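Local atomic coordinates of oxidized polyvinyl alcohol hydrolase (Pseudomonas sp. VM15C, PDB entry 3WWC), a protein that hydrolyses the beta-diketone 4,6-nonanedione and also oxidized polyvinyl alcohol, the latter as the second step in polyvinyl alcohol degradation. Residues 171-176 and 181-186. The protein carries 1 engineered substitution. Residues are numbered along the deposited sequence; the frame is centred on the assembly and turned at random.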
# COMPACT_ATOMS: atom_id res chain seq x y z
N LEU A 171 2.32 -4.18 -12.92
CA LEU A 171 2.98 -3.20 -12.03
C LEU A 171 2.20 -3.23 -10.70
O LEU A 171 1.05 -2.78 -10.64
CB LEU A 171 2.92 -1.78 -12.62
CG LEU A 171 3.52 -1.69 -14.05
CD1 LEU A 171 3.32 -0.27 -14.54
CD2 LEU A 171 4.99 -2.12 -14.10
N PHE A 172 2.86 -3.73 -9.64
CA PHE A 172 2.20 -3.89 -8.33
C PHE A 172 2.90 -3.14 -7.23
O PHE A 172 4.14 -3.09 -7.20
CB PHE A 172 2.24 -5.38 -7.95
CG PHE A 172 1.51 -6.27 -8.95
CD1 PHE A 172 0.15 -6.16 -9.09
CD2 PHE A 172 2.19 -7.16 -9.73
CE1 PHE A 172 -0.54 -6.96 -10.03
CE2 PHE A 172 1.53 -7.98 -10.69
CZ PHE A 172 0.18 -7.87 -10.83
N LEU A 173 2.13 -2.53 -6.33
CA LEU A 173 2.78 -1.90 -5.17
C LEU A 173 2.12 -2.41 -3.89
O LEU A 173 1.02 -2.97 -3.91
CB LEU A 173 2.74 -0.37 -5.23
CG LEU A 173 1.53 0.38 -4.70
CD1 LEU A 173 1.87 1.86 -4.77
CD2 LEU A 173 0.25 0.13 -5.50
N GLY A 174 2.79 -2.27 -2.76
CA GLY A 174 2.19 -2.75 -1.53
C GLY A 174 3.06 -2.34 -0.38
O GLY A 174 4.16 -1.80 -0.57
N GLY A 175 2.57 -2.56 0.82
CA GLY A 175 3.39 -2.12 1.96
C GLY A 175 2.66 -2.41 3.24
O GLY A 175 1.54 -2.89 3.25
N ILE A 176 3.36 -2.13 4.33
CA ILE A 176 2.88 -2.39 5.68
C ILE A 176 2.56 -1.11 6.44
O ILE A 176 3.27 -0.13 6.34
CB ILE A 176 3.95 -3.22 6.47
CG1 ILE A 176 3.51 -3.46 7.91
CG2 ILE A 176 5.32 -2.48 6.55
CD1 ILE A 176 2.33 -4.39 8.03
N THR A 181 -1.39 2.01 3.95
CA THR A 181 -2.31 3.12 3.73
C THR A 181 -1.95 3.77 2.40
O THR A 181 -2.82 4.11 1.60
CB THR A 181 -2.18 4.13 4.87
OG1 THR A 181 -2.25 3.40 6.12
CG2 THR A 181 -3.27 5.19 4.77
N MET A 182 -0.66 3.95 2.18
CA MET A 182 -0.22 4.55 0.93
C MET A 182 -0.60 3.68 -0.27
O MET A 182 -0.94 4.23 -1.34
CB MET A 182 1.30 4.79 0.99
CG MET A 182 1.88 5.52 -0.24
SD MET A 182 1.29 7.24 -0.31
CE MET A 182 0.48 7.25 -1.92
N THR A 183 -0.57 2.35 -0.10
CA THR A 183 -0.97 1.43 -1.19
C THR A 183 -2.45 1.71 -1.50
O THR A 183 -2.85 1.82 -2.66
CB THR A 183 -0.80 -0.01 -0.76
OG1 THR A 183 0.59 -0.24 -0.51
CG2 THR A 183 -1.26 -0.96 -1.88
N ASN A 184 -3.30 1.77 -0.47
CA ASN A 184 -4.71 2.06 -0.71
C ASN A 184 -4.87 3.39 -1.47
O ASN A 184 -5.65 3.47 -2.43
CB ASN A 184 -5.48 2.20 0.63
CG ASN A 184 -5.83 0.86 1.25
OD1 ASN A 184 -6.02 -0.14 0.53
ND2 ASN A 184 -5.94 0.82 2.60
N ARG A 185 -4.17 4.44 -1.02
CA ARG A 185 -4.33 5.73 -1.70
C ARG A 185 -3.91 5.68 -3.16
O ARG A 185 -4.61 6.17 -4.06
CB ARG A 185 -3.51 6.82 -1.01
CG ARG A 185 -3.75 8.21 -1.67
CD ARG A 185 -3.13 9.35 -0.81
NE ARG A 185 -3.53 10.65 -1.35
CZ ARG A 185 -4.58 11.35 -0.91
NH1 ARG A 185 -5.37 10.87 0.07
NH2 ARG A 185 -4.78 12.57 -1.43
N ALA A 186 -2.80 5.00 -3.42
CA ALA A 186 -2.29 4.91 -4.79
C ALA A 186 -3.24 4.13 -5.67
O ALA A 186 -3.41 4.47 -6.88
CB ALA A 186 -0.91 4.23 -4.77
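Thr183 presses onto the backbone at Gly174 and Gly175, where strand 170-176 of an alpha/beta-hydrolase core runs out through the nucleophile elbow into helix 178-189. The elbow residue, Ala177, is an engineered replacement at the position assigned by similarity to the charge relay system. Strand and helix run roughly antiparallel, their N-to-C directions at 149°, with axes 7.0 Å apart; Gly175 has no side chain to stand between them. Thr183 OG1 lies 3.1 Å from Gly174 CA. The same oxygen is 3.3 Å from Gly175 N, but the angle is too poor for a hydrogen bond; its bond goes instead to Gly179 O, one turn back in the helix. With CG2 anti to the backbone N and OG1 beside it (chi1 -63°), the methyl faces the strand too, 3.7 Å from Leu173 O. Farther along, Leu173 points at the helix, and its CD2 passes Thr183 CG2 at 4.1 Å. Replacing Thr183 by an alanine, with OG1 and CG2 both gone, would probably open a gap beside Gly174 CA and Leu173 O and leave Gly179 O without its side-chain donor. Around this buried interface, Met68 of strand 62-68 touches both Leu173 and Thr183, Phe153 of helix 148-160 packs on Leu173, and Pro199 touches Thr183 from strand 196-200, the next strand of the beta-alpha-beta unit. Backbone hydrogen bonds to Leu198 and Val66 hold Leu173 and Gly174 within the central sheet. Three residues on from Thr183, the apolar contact finishes methyl to methyl, Leu173 CD1 to Ala186 CB at 3.7 Å.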